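PDB 4XYH: kinetochore protein Mis16 from Schizosaccharomyces japonicus, which probably serves as a WD-repeat histone chaperone of the centromere, recognising histone H4 and the CENP-A-specific chaperone Scm3. Local coordinates for residues 179-184 with 198-203; 350-355 with 373-378. One frame throughout, in Å; residues are numbered along the deposited sequence.

Contact 1 (179-184 with 198-203); sequences RHHTSE and LATGTE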
loop_
_atom_site.group_PDB
_atom_site.type_symbol
_atom_site.label_atom_id
_atom_site.label_comp_id
_atom_site.label_asym_id
_atom_site.label_seq_id
_atom_site.Cartn_x
_atom_site.Cartn_y
_atom_site.Cartn_z
ATOM N N ARG A 179 -10.546 -18.915 4.163
ATOM C CA ARG A 179 -9.669 -20.085 4.299
ATOM C C ARG A 179 -9.310 -20.823 3.034
ATOM O O ARG A 179 -9.829 -21.920 2.825
ATOM C CB ARG A 179 -10.291 -21.128 5.231
ATOM C CG ARG A 179 -10.990 -20.575 6.403
ATOM C CD ARG A 179 -11.077 -21.603 7.499
ATOM N NE ARG A 179 -9.811 -21.694 8.209
ATOM C CZ ARG A 179 -9.619 -21.414 9.494
ATOM N NH1 ARG A 179 -10.616 -21.036 10.285
ATOM N NH2 ARG A 179 -8.401 -21.535 9.984
ATOM N N HIS A 180 -8.401 -20.287 2.232
ATOM C CA HIS A 180 -7.824 -21.095 1.161
ATOM C C HIS A 180 -6.297 -21.133 1.105
ATOM O O HIS A 180 -5.691 -22.173 0.891
ATOM C CB HIS A 180 -8.317 -20.619 -0.200
ATOM C CG HIS A 180 -8.224 -21.673 -1.262
ATOM N ND1 HIS A 180 -7.156 -21.768 -2.126
ATOM C CD2 HIS A 180 -9.081 -22.671 -1.605
ATOM C CE1 HIS A 180 -7.347 -22.786 -2.950
ATOM N NE2 HIS A 180 -8.508 -23.345 -2.658
ATOM N N HIS A 181 -5.686 -19.966 1.210
ATOM C CA HIS A 181 -4.246 -19.831 1.057
ATOM C C HIS A 181 -3.463 -20.714 2.020
ATOM O O HIS A 181 -3.907 -20.939 3.150
ATOM C CB HIS A 181 -3.843 -18.354 1.230
ATOM C CG HIS A 181 -4.254 -17.487 0.084
ATOM N ND1 HIS A 181 -3.748 -17.650 -1.192
ATOM C CD2 HIS A 181 -5.115 -16.441 0.019
ATOM C CE1 HIS A 181 -4.290 -16.746 -1.993
ATOM N NE2 HIS A 181 -5.123 -16.000 -1.283
ATOM N N THR A 182 -2.291 -21.180 1.569
ATOM C CA THR A 182 -1.436 -22.065 2.367
ATOM C C THR A 182 -0.103 -21.423 2.785
ATOM O O THR A 182 0.635 -21.989 3.592
ATOM C CB THR A 182 -1.151 -23.373 1.606
ATOM O OG1 THR A 182 -0.709 -23.064 0.276
ATOM C CG2 THR A 182 -2.426 -24.212 1.515
ATOM N N SER A 183 0.186 -20.236 2.253
ATOM C CA SER A 183 1.329 -19.429 2.698
ATOM C C SER A 183 0.920 -17.980 2.919
ATOM O O SER A 183 0.019 -17.491 2.263
ATOM C CB SER A 183 2.468 -19.464 1.673
ATOM O OG SER A 183 3.082 -20.732 1.623
ATOM N N GLU A 184 1.620 -17.285 3.803
ATOM C CA GLU A 184 1.353 -15.871 4.033
ATOM C C GLU A 184 1.591 -15.041 2.781
ATOM O O GLU A 184 2.275 -15.489 1.855
ATOM C CB GLU A 184 2.207 -15.367 5.189
ATOM C CG GLU A 184 1.740 -15.996 6.487
ATOM C CD GLU A 184 2.564 -15.629 7.702
ATOM O OE1 GLU A 184 3.611 -14.944 7.553
ATOM O OE2 GLU A 184 2.141 -16.039 8.815
ATOM N N LEU A 198 -13.670 -9.205 -2.871
ATOM C CA LEU A 198 -12.267 -8.825 -2.695
ATOM C C LEU A 198 -11.351 -9.915 -3.232
ATOM O O LEU A 198 -11.801 -11.022 -3.549
ATOM C CB LEU A 198 -11.935 -8.569 -1.221
ATOM C CG LEU A 198 -12.006 -9.785 -0.288
ATOM C CD1 LEU A 198 -11.064 -9.623 0.883
ATOM C CD2 LEU A 198 -13.436 -9.964 0.217
ATOM N N ALA A 199 -10.065 -9.614 -3.322
ATOM C CA ALA A 199 -9.109 -10.602 -3.812
ATOM C C ALA A 199 -7.844 -10.632 -2.973
ATOM O O ALA A 199 -7.441 -9.616 -2.395
ATOM C CB ALA A 199 -8.761 -10.320 -5.269
ATOM N N THR A 200 -7.210 -11.804 -2.926
ATOM C CA THR A 200 -5.943 -11.963 -2.227
ATOM C C THR A 200 -4.934 -12.764 -3.067
ATOM O O THR A 200 -5.321 -13.602 -3.886
ATOM C CB THR A 200 -6.133 -12.673 -0.881
ATOM O OG1 THR A 200 -6.744 -13.953 -1.102
ATOM C CG2 THR A 200 -7.013 -11.847 0.036
ATOM N N GLY A 201 -3.648 -12.488 -2.856
ATOM C CA GLY A 201 -2.569 -13.207 -3.498
ATOM C C GLY A 201 -1.439 -13.349 -2.488
ATOM O O GLY A 201 -1.144 -12.412 -1.743
ATOM N N THR A 202 -0.817 -14.523 -2.437
ATOM C CA THR A 202 0.222 -14.770 -1.445
ATOM C C THR A 202 1.437 -15.479 -2.030
ATOM O O THR A 202 1.559 -15.646 -3.244
ATOM C CB THR A 202 -0.285 -15.639 -0.278
ATOM O OG1 THR A 202 -0.359 -17.010 -0.700
ATOM C CG2 THR A 202 -1.656 -15.161 0.236
ATOM N N GLU A 203 2.298 -15.938 -1.130
ATOM C CA GLU A 203 3.473 -16.717 -1.480
ATOM C C GLU A 203 3.140 -18.099 -2.058
ATOM O O GLU A 203 3.988 -18.715 -2.689
ATOM C CB GLU A 203 4.398 -16.827 -0.247
ATOM C CG GLU A 203 4.992 -15.447 0.122
ATOM C CD GLU A 203 5.574 -15.326 1.533
ATOM O OE1 GLU A 203 5.914 -16.359 2.157
ATOM O OE2 GLU A 203 5.701 -14.170 2.015
#
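H181 lies against T200 and T202 with one ring edge and one ring face, forming part of the hydrogen-bonded tetrad of a WD-repeat blade. This network joins the loop leading into strand 187-190 to strands 197-201 and 207-211, which carry T200 and W210. The first torsion of H181 sets CG anti to its carbonyl carbon, chi1 -72°, and the imidazole reaches across to strand 197-201. At its far edge NE2 meets OG1 of T200, near the ring plane, in a short hydrogen bond of 2.6 Å. W210 NE1 also bonds to that hydroxyl, while ND1 is hydrogen-bonded to D204 OD2, completing the His-Thr-Asp-Trp set. Two bonded ring nitrogens fix the rotation of the imidazole.

One face of the ring is covered by T202. Its CG2 stands 3.5 Å from the ring centroid, only 11° off the ring normal, a CH-pi contact made almost exactly over the centre. The other branch of T202, OG1, lies between its own N and carbonyl carbon, where D204 N is its main partner and S183 O a weak one at 3.0 Å. A leucine in place of H181 would probably leave T200 OG1 and D204 OD2 each without its imidazole mate and T202 CG2 without a ring face, so that the loop is held less firmly at this point.

Further along, contact passes to the backbone and the more exposed end of the contact. S183 CB packs on E203 CB at 3.8 Å, while the carboxylate of E184 turns to N153 N. The two segments are joined there by E203 N, which donates to E184 O over 3.0 Å with an angle of 165° at the hydrogen, the donor tilted from the carbonyl plane.

Contact 2 (350-355 with 373-378); sequences VCVWDL and ELMFMH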
loop_
_atom_site.group_PDB
_atom_site.type_symbol
_atom_site.label_atom_id
_atom_site.label_comp_id
_atom_site.label_asym_id
_atom_site.label_seq_id
_atom_site.Cartn_x
_atom_site.Cartn_y
_atom_site.Cartn_z
ATOM N N VAL A 350 11.239 7.915 0.021
ATOM C CA VAL A 350 9.928 7.988 -0.625
ATOM C C VAL A 350 9.982 9.084 -1.696
ATOM O O VAL A 350 10.208 10.247 -1.395
ATOM C CB VAL A 350 8.804 8.271 0.386
ATOM C CG1 VAL A 350 7.469 8.348 -0.322
ATOM C CG2 VAL A 350 8.748 7.171 1.452
ATOM N N CYS A 351 9.801 8.711 -2.952
ATOM C CA CYS A 351 9.835 9.690 -4.032
ATOM C C CYS A 351 8.432 10.053 -4.511
ATOM O O CYS A 351 7.576 9.187 -4.678
ATOM C CB CYS A 351 10.668 9.163 -5.203
ATOM S SG CYS A 351 12.459 9.008 -4.829
ATOM N N VAL A 352 8.202 11.345 -4.717
ATOM C CA VAL A 352 6.965 11.813 -5.323
ATOM C C VAL A 352 7.276 12.224 -6.759
ATOM O O VAL A 352 8.224 12.980 -6.990
ATOM C CB VAL A 352 6.357 13.002 -4.553
ATOM C CG1 VAL A 352 5.002 13.386 -5.147
ATOM C CG2 VAL A 352 6.253 12.679 -3.065
ATOM N N TRP A 353 6.496 11.714 -7.712
ATOM C CA TRP A 353 6.742 11.959 -9.130
ATOM C C TRP A 353 5.630 12.774 -9.766
ATOM O O TRP A 353 4.461 12.634 -9.404
ATOM C CB TRP A 353 6.879 10.649 -9.893
ATOM C CG TRP A 353 7.840 9.665 -9.298
ATOM C CD1 TRP A 353 7.567 8.738 -8.336
ATOM C CD2 TRP A 353 9.219 9.487 -9.648
ATOM N NE1 TRP A 353 8.688 8.001 -8.061
ATOM C CE2 TRP A 353 9.716 8.436 -8.853
ATOM C CE3 TRP A 353 10.080 10.110 -10.559
ATOM C CZ2 TRP A 353 11.045 7.997 -8.931
ATOM C CZ3 TRP A 353 11.404 9.675 -10.636
ATOM C CH2 TRP A 353 11.868 8.629 -9.825
ATOM N N ASP A 354 6.001 13.611 -10.730
ATOM C CA ASP A 354 5.058 14.426 -11.490
ATOM C C ASP A 354 5.190 14.094 -12.981
ATOM O O ASP A 354 6.075 14.599 -13.662
ATOM C CB ASP A 354 5.323 15.911 -11.229
ATOM C CG ASP A 354 4.341 16.841 -11.948
ATOM O OD1 ASP A 354 3.669 16.428 -12.915
ATOM O OD2 ASP A 354 4.263 18.020 -11.546
ATOM N N LEU A 355 4.292 13.260 -13.491
ATOM C CA LEU A 355 4.404 12.804 -14.872
ATOM C C LEU A 355 4.280 13.925 -15.909
ATOM O O LEU A 355 4.636 13.738 -17.075
ATOM C CB LEU A 355 3.357 11.738 -15.160
ATOM C CG LEU A 355 3.396 10.519 -14.235
ATOM C CD1 LEU A 355 2.506 9.417 -14.788
ATOM C CD2 LEU A 355 4.819 10.030 -14.013
ATOM N N GLU A 373 10.820 14.708 -13.877
ATOM C CA GLU A 373 9.566 14.232 -13.305
ATOM C C GLU A 373 9.694 13.887 -11.805
ATOM O O GLU A 373 8.692 13.619 -11.155
ATOM C CB GLU A 373 9.033 13.027 -14.109
ATOM C CG GLU A 373 9.919 11.769 -14.126
ATOM C CD GLU A 373 10.954 11.746 -15.267
ATOM O OE1 GLU A 373 11.391 12.833 -15.715
ATOM O OE2 GLU A 373 11.340 10.631 -15.707
ATOM N N LEU A 374 10.906 13.927 -11.250
ATOM C CA LEU A 374 11.103 13.677 -9.811
ATOM C C LEU A 374 10.912 14.947 -8.993
ATOM O O LEU A 374 11.808 15.775 -8.877
ATOM C CB LEU A 374 12.489 13.088 -9.527
ATOM C CG LEU A 374 12.859 12.805 -8.060
ATOM C CD1 LEU A 374 11.846 11.906 -7.416
ATOM C CD2 LEU A 374 14.224 12.161 -7.960
ATOM N N MET A 375 9.734 15.072 -8.410
ATOM C CA MET A 375 9.279 16.318 -7.809
ATOM C C MET A 375 9.741 16.517 -6.362
ATOM O O MET A 375 9.971 17.649 -5.933
ATOM C CB MET A 375 7.757 16.357 -7.868
ATOM C CG MET A 375 7.159 17.678 -7.516
ATOM S SD MET A 375 5.465 17.481 -6.930
ATOM C CE MET A 375 5.726 17.991 -5.239
ATOM N N PHE A 376 9.854 15.423 -5.607
ATOM C CA PHE A 376 10.168 15.491 -4.172
ATOM C C PHE A 376 10.697 14.167 -3.647
ATOM O O PHE A 376 10.224 13.088 -4.025
ATOM C CB PHE A 376 8.932 15.897 -3.372
ATOM C CG PHE A 376 9.203 16.208 -1.925
ATOM C CD1 PHE A 376 9.595 17.483 -1.537
ATOM C CD2 PHE A 376 9.021 15.247 -0.949
ATOM C CE1 PHE A 376 9.820 17.787 -0.209
ATOM C CE2 PHE A 376 9.251 15.540 0.390
ATOM C CZ PHE A 376 9.653 16.816 0.763
ATOM N N MET A 377 11.685 14.251 -2.771
ATOM C CA MET A 377 12.175 13.069 -2.094
ATOM C C MET A 377 12.032 13.230 -0.599
ATOM O O MET A 377 12.494 14.213 -0.017
ATOM C CB MET A 377 13.629 12.788 -2.438
ATOM C CG MET A 377 14.283 11.805 -1.456
ATOM S SD MET A 377 15.915 11.313 -2.019
ATOM C CE MET A 377 15.551 10.847 -3.711
ATOM N N HIS A 378 11.384 12.256 0.021
ATOM C CA HIS A 378 11.266 12.225 1.461
ATOM C C HIS A 378 12.383 11.363 2.062
ATOM O O HIS A 378 12.428 10.149 1.835
ATOM C CB HIS A 378 9.886 11.705 1.838
ATOM C CG HIS A 378 9.725 11.403 3.286
ATOM N ND1 HIS A 378 9.684 12.387 4.253
ATOM C CD2 HIS A 378 9.570 10.226 3.942
ATOM C CE1 HIS A 378 9.517 11.830 5.436
ATOM N NE2 HIS A 378 9.436 10.517 5.274
#
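V350 and H378 begin an antiparallel pairing of strands 350-354 and 374-378, whose axes approach to 4.5 Å with their directions 158° apart, and nearly straight N-H...O bonds link V350 to H378 and V352 N to F376 O. The register then slips by one residue. V352 O accepts both M375 N at 2.9 Å and F376 N at 3.2 Å, so M375 and F376 together face V352 in a classic beta bulge; beyond it D354 N donates to E373 O at 2.7 Å.

On one face of the sheet, L374 carries its CG anti to the backbone N (chi1 178°), and this together with the turn about its second torsion brings CD1 over the six-membered ring of W353, 3.9 Å from the centroid and only 8° off its normal, a CH-pi contact. The same methyl also touches C351 CB, and C351 SG meets the CE of M377 at 3.8 Å. These are the third and outermost strands of one four-stranded propeller blade, and W353 and D354 are the Trp-Asp pair for which WD repeats are named. The indole NE1 of W353 bonds to T343 OG1 on strand 340-345.

On the other face, V350 and H378 lie side by side and point the same way, V350 CG2 resting at the imidazole edge, 4.0 Å from H378 CD2. That ring is held through both nitrogens, ND1 by Y41 OH and NE2 by Q408 OE1, and stacks on W410. Next to it V352 CB and F376 CB meet at 4.1 Å, while the phenyl leads off to an edge-to-face contact with Y41.

Contacts 1 and 2 belong to different blades of the propeller, on opposite sides of the chain's centre, their centres about 32 Å apart and no touch between them. Contact 1 is partly buried and ties a loop to a strand through a histidine-threonine bond, a CH-pi contact and a single firm backbone bond. Contact 2 is buried and joins two neighbouring strands within a sheet, through backbone bonds and apolar packing on both faces. They draw on equivalent elements of the repeat: W353 with T343 in the blade of contact 2 matches W210 with T200 beside contact 1. Segments 179-184/198-203 hold the histidine side of such a network; 350-355/373-378 includes the tryptophan of the equivalent network in another blade.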